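Side-chain contacts in cellulase (Rhodothermus marinus, PDB 3B7M), which hydrolyses internal beta-1,4-glucosidic bonds in cellulose as a family 12 endoglucanase, here in an engineered meso-active, thermostable form: residues Y19-N24 with G41-T46; F100-N103 with V107-S110. One frame throughout, in Å; residues are numbered along the deposited sequence. Where two conformers were deposited one is given.

Interaction 1: Y19-N24 with G41-T46; sequences YTVSNN and GNFTIT
The Phe43 ring has the carbonyl oxygen of Gly41 at its edge, in the plane of the ring, with Gly41 O 3.6 Å from Phe43 CD2, while Val21 leans on the same ring carbon at a slant. Val21 CG1 comes within 3.9 Å of Phe43 CD2, an apolar touch. The Phe43 ring reaches Val21 because chi1 (68°) sets CG between its own backbone N and carbonyl carbon. In Val21 the two methyls divide the work: CG1, anti to the backbone N (chi1 173°), goes to the ring, and CG2 rests 3.6 Å from Gly41 O. That oxygen is thus shared between a methyl and an aromatic edge, whose slightly positive C-H rim probably suits it.

Two sheets stacked face to face make the beta jelly roll of this family, and the pair illustrates how such a sandwich is filled: strand 19-22 belongs to the larger sheet and strand 43-48 to the smaller, and Val21 and Phe43 meet in the interior between them. Ile34 and Val36 of the smaller sheet and Ile62 of the larger also touch Val21. Gly41, at a positive phi of 82°, lets the chain turn into the strand with its CA 6.6 Å from the CA of Val21. Nearby, Tyr19 also spans the sandwich, bonding through OH to the backbone N of Val213 and meeting Phe211 edge-to-face.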
loop_
_atom_site.group_PDB
_atom_site.type_symbol
_atom_site.label_atom_id
_atom_site.label_comp_id
_atom_site.label_asym_id
_atom_site.label_seq_id
_atom_site.Cartn_x
_atom_site.Cartn_y
_atom_site.Cartn_z
ATOM N N TYR A 19 4.407 13.647 -3.866
ATOM C CA TYR A 19 3.601 12.657 -3.142
ATOM C C TYR A 19 2.530 13.331 -2.303
ATOM O O TYR A 19 2.599 14.529 -2.041
ATOM C CB TYR A 19 4.472 11.789 -2.214
ATOM C CG TYR A 19 5.694 11.183 -2.870
ATOM C CD1 TYR A 19 5.566 10.303 -3.936
ATOM C CD2 TYR A 19 6.984 11.475 -2.402
ATOM C CE1 TYR A 19 6.685 9.732 -4.537
ATOM C CE2 TYR A 19 8.123 10.916 -3.016
ATOM C CZ TYR A 19 7.959 10.045 -4.076
ATOM O OH TYR A 19 9.056 9.481 -4.711
ATOM N N THR A 20 1.534 12.552 -1.898
ATOM C CA THR A 20 0.508 13.025 -0.983
ATOM C C THR A 20 0.472 12.093 0.222
ATOM O O THR A 20 0.619 10.874 0.073
ATOM C CB THR A 20 -0.879 13.103 -1.663
ATOM O OG1 THR A 20 -1.229 11.819 -2.189
ATOM C CG2 THR A 20 -0.869 14.124 -2.813
ATOM N N VAL A 21 0.306 12.666 1.409
ATOM C CA VAL A 21 0.215 11.886 2.627
ATOM C C VAL A 21 -1.191 12.052 3.171
ATOM O O VAL A 21 -1.660 13.183 3.318
ATOM C CB VAL A 21 1.275 12.332 3.663
ATOM C CG1 VAL A 21 1.064 11.634 4.991
ATOM C CG2 VAL A 21 2.674 12.045 3.137
ATOM N N SER A 22 -1.860 10.934 3.450
ATOM C CA SER A 22 -3.257 10.961 3.885
ATOM C C SER A 22 -3.496 10.196 5.169
ATOM O O SER A 22 -2.944 9.112 5.378
ATOM C CB SER A 22 -4.180 10.398 2.799
ATOM O OG SER A 22 -3.938 11.033 1.558
ATOM N N ASN A 23 -4.358 10.757 6.006
ATOM C CA ASN A 23 -4.754 10.120 7.244
ATOM C C ASN A 23 -5.639 8.900 6.958
ATOM O O ASN A 23 -5.420 7.828 7.530
ATOM C CB ASN A 23 -5.429 11.154 8.152
ATOM C CG ASN A 23 -5.174 10.911 9.613
ATOM O OD1 ASN A 23 -4.165 10.306 10.004
ATOM N ND2 ASN A 23 -6.111 11.357 10.446
ATOM N N ASN A 24 -6.602 9.057 6.042
ATOM C CA ASN A 24 -7.344 7.931 5.445
ATOM C C ASN A 24 -7.964 6.989 6.496
ATOM O O ASN A 24 -7.725 5.775 6.493
ATOM C CB ASN A 24 -6.444 7.167 4.444
ATOM C CG ASN A 24 -7.226 6.237 3.484
ATOM O OD1 ASN A 24 -6.691 5.207 3.023
ATOM N ND2 ASN A 24 -8.464 6.596 3.165
ATOM N N GLY A 41 7.851 13.782 3.424
ATOM C CA GLY A 41 6.680 12.905 3.484
ATOM C C GLY A 41 6.730 11.843 4.585
ATOM O O GLY A 41 5.798 11.039 4.714
ATOM N N ASN A 42 7.820 11.829 5.351
ATOM C CA ASN A 42 7.966 10.925 6.475
ATOM C C ASN A 42 6.816 11.177 7.453
ATOM O O ASN A 42 6.447 12.332 7.691
ATOM C CB ASN A 42 9.293 11.168 7.220
ATOM C CG ASN A 42 10.532 10.854 6.377
ATOM O OD1 ASN A 42 10.454 10.320 5.263
ATOM N ND2 ASN A 42 11.700 11.179 6.931
ATOM N N PHE A 43 6.242 10.115 8.008
ATOM C CA PHE A 43 5.206 10.312 9.015
ATOM C C PHE A 43 5.256 9.333 10.170
ATOM O O PHE A 43 5.719 8.195 10.026
ATOM C CB PHE A 43 3.797 10.417 8.389
ATOM C CG PHE A 43 3.290 9.141 7.776
ATOM C CD1 PHE A 43 2.576 8.215 8.542
ATOM C CD2 PHE A 43 3.495 8.879 6.427
ATOM C CE1 PHE A 43 2.100 7.050 7.979
ATOM C CE2 PHE A 43 3.013 7.720 5.852
ATOM C CZ PHE A 43 2.301 6.806 6.623
ATOM N N THR A 44 4.789 9.801 11.325
ATOM C CA THR A 44 4.662 8.986 12.526
ATOM C C THR A 44 3.207 9.007 12.934
ATOM O O THR A 44 2.598 10.069 12.991
ATOM C CB THR A 44 5.497 9.578 13.675
ATOM O OG1 THR A 44 6.867 9.644 13.263
ATOM C CG2 THR A 44 5.378 8.726 14.978
ATOM N N ILE A 45 2.650 7.830 13.206
ATOM C CA ILE A 45 1.332 7.758 13.806
ATOM C C ILE A 45 1.431 8.108 15.307
ATOM O O ILE A 45 1.980 7.343 16.106
ATOM C CB ILE A 45 0.675 6.377 13.578
ATOM C CG1 ILE A 45 0.776 6.004 12.088
ATOM C CG2 ILE A 45 -0.795 6.414 14.037
ATOM C CD1 ILE A 45 0.270 4.622 11.729
ATOM N N THR A 46 0.910 9.274 15.670
ATOM C CA THR A 46 1.024 9.766 17.040
ATOM C C THR A 46 -0.195 9.379 17.868
ATOM O O THR A 46 -0.135 9.370 19.101
ATOM C CB THR A 46 1.171 11.305 17.082
ATOM O OG1 THR A 46 0.096 11.881 16.348
ATOM C CG2 THR A 46 2.498 11.757 16.478
#

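Interaction 2: F100-N103 with V107-S110; sequences FAAN and VTYS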
loop_
_atom_site.group_PDB
_atom_site.type_symbol
_atom_site.label_atom_id
_atom_site.label_comp_id
_atom_site.label_asym_id
_atom_site.label_seq_id
_atom_site.Cartn_x
_atom_site.Cartn_y
_atom_site.Cartn_z
ATOM N N PHE A 100 -4.815 -0.609 -10.315
ATOM C CA PHE A 100 -4.917 -0.733 -11.766
ATOM C C PHE A 100 -6.363 -0.598 -12.181
ATOM O O PHE A 100 -7.256 -1.081 -11.483
ATOM C CB PHE A 100 -4.427 -2.099 -12.243
ATOM C CG PHE A 100 -3.028 -2.423 -11.818
ATOM C CD1 PHE A 100 -2.777 -2.966 -10.564
ATOM C CD2 PHE A 100 -1.960 -2.180 -12.662
ATOM C CE1 PHE A 100 -1.470 -3.273 -10.166
ATOM C CE2 PHE A 100 -0.657 -2.484 -12.265
ATOM C CZ PHE A 100 -0.428 -3.038 -11.016
ATOM N N ALA A 101 -6.592 0.036 -13.330
ATOM C CA ALA A 101 -7.930 0.131 -13.896
ATOM C C ALA A 101 -7.886 0.022 -15.417
ATOM O O ALA A 101 -6.950 0.518 -16.068
ATOM C CB ALA A 101 -8.590 1.431 -13.475
ATOM N N ALA A 102 -8.899 -0.631 -15.978
ATOM C CA ALA A 102 -9.052 -0.694 -17.421
ATOM C C ALA A 102 -9.300 0.708 -17.980
ATOM O O ALA A 102 -8.779 1.071 -19.038
ATOM C CB ALA A 102 -10.196 -1.629 -17.792
ATOM N N ASN A 103 -10.076 1.493 -17.248
ATOM C CA ASN A 103 -10.560 2.769 -17.745
ATOM C C ASN A 103 -10.279 3.877 -16.746
ATOM O O ASN A 103 -10.994 3.982 -15.739
ATOM C CB ASN A 103 -12.073 2.674 -17.992
ATOM C CG ASN A 103 -12.600 3.756 -18.940
ATOM O OD1 ASN A 103 -11.890 4.699 -19.310
ATOM N ND2 ASN A 103 -13.866 3.618 -19.330
ATOM N N VAL A 107 -15.126 3.699 -13.655
ATOM C CA VAL A 107 -15.071 2.400 -12.987
ATOM C C VAL A 107 -15.467 1.285 -13.964
ATOM O O VAL A 107 -16.399 1.444 -14.764
ATOM C CB VAL A 107 -15.926 2.378 -11.676
ATOM C CG1 VAL A 107 -17.413 2.234 -11.971
ATOM C CG2 VAL A 107 -15.455 1.270 -10.736
ATOM N N THR A 108 -14.725 0.182 -13.930
ATOM C CA THR A 108 -15.004 -0.953 -14.801
ATOM C C THR A 108 -15.138 -2.193 -13.924
ATOM O O THR A 108 -14.162 -2.614 -13.284
ATOM C CB THR A 108 -13.880 -1.166 -15.860
ATOM O OG1 THR A 108 -13.566 0.077 -16.507
ATOM C CG2 THR A 108 -14.292 -2.213 -16.910
ATOM N N TYR A 109 -16.345 -2.766 -13.887
ATOM C CA TYR A 109 -16.593 -3.962 -13.084
ATOM C C TYR A 109 -15.689 -5.102 -13.533
ATOM O O TYR A 109 -15.618 -5.416 -14.728
ATOM C CB TYR A 109 -18.058 -4.399 -13.151
ATOM C CG TYR A 109 -18.432 -5.446 -12.116
ATOM C CD1 TYR A 109 -18.256 -6.811 -12.374
ATOM C CD2 TYR A 109 -18.963 -5.073 -10.884
ATOM C CE1 TYR A 109 -18.600 -7.779 -11.424
ATOM C CE2 TYR A 109 -19.310 -6.030 -9.925
ATOM C CZ TYR A 109 -19.125 -7.381 -10.203
ATOM O OH TYR A 109 -19.468 -8.327 -9.260
ATOM N N SER A 110 -14.986 -5.699 -12.570
ATOM C CA SER A 110 -14.073 -6.807 -12.846
ATOM C C SER A 110 -12.881 -6.338 -13.710
ATOM O O SER A 110 -12.060 -7.153 -14.160
ATOM C CB SER A 110 -14.852 -7.969 -13.503
ATOM O OG SER A 110 -14.018 -9.068 -13.835
HETATM O O HOH W 1 -11.752 1.152 -14.916
#
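Thr108 turns its side chain to the end of the facing segment, where Ala102 and Asn103 receive it. At the base, Thr108 CB lies 4.2 Å from the methyl carbon CB of Ala102, a loose apolar touch, and CG2 keeps much the same separation from that methyl. The other branch does more. With chi1 at -49°, Thr108 OG1 is anti to its own carbonyl carbon and lies against Asn103, 3.3 Å from Asn103 CB. The direct touch is therefore van der Waals packing, and the polar link is made by a water: OG1 stands 2.6 Å from water 1, which accepts a hydrogen bond of 2.9 Å from Asn103 N. The two bonds meet at the water at nearly a right angle, about 88°, so one solvent molecule bridges a backbone amide and a hydroxyl. OG1 has a further, weak hydrogen bond to His106 O.

On the opposing side, Asn103 OD1 bonds to Asn105 N, an Asx turn that carries the chain away from the strand. This is a worked case of a connection between antiparallel strands bound internally by side chains and solvent. It lies at the protein surface, joining the end of strand 91-101 to the start of strand 112-122; the backbone pairing of Ala102 with Gly111 lies at its base, and Ala101 pairs with Tyr189 at the start of strand 189-199 on the other flank.

Overall arrangement
From the N terminus, the chain reaches strand 19-22 in the larger sheet, passes over to strand 32-37 of the smaller one, which Cys33 joins by a disulfide to Cys6, and returns as strand 43-48. Interaction 1 closes this long excursion and ties the two sheets together. Interaction 2 opens only later, closing the short connection between the neighbouring strands 91-101 and 112-122 of the larger sheet. The two loops follow in series, neither nesting nor crossing. The centres of interaction 1 and interaction 2 lie about 27 Å apart, and the nearest atoms of interaction 1 and interaction 2 about 15 Å apart. The larger sheet links them: strands 61-65 and 189-199 run between 19-22 and 91-101.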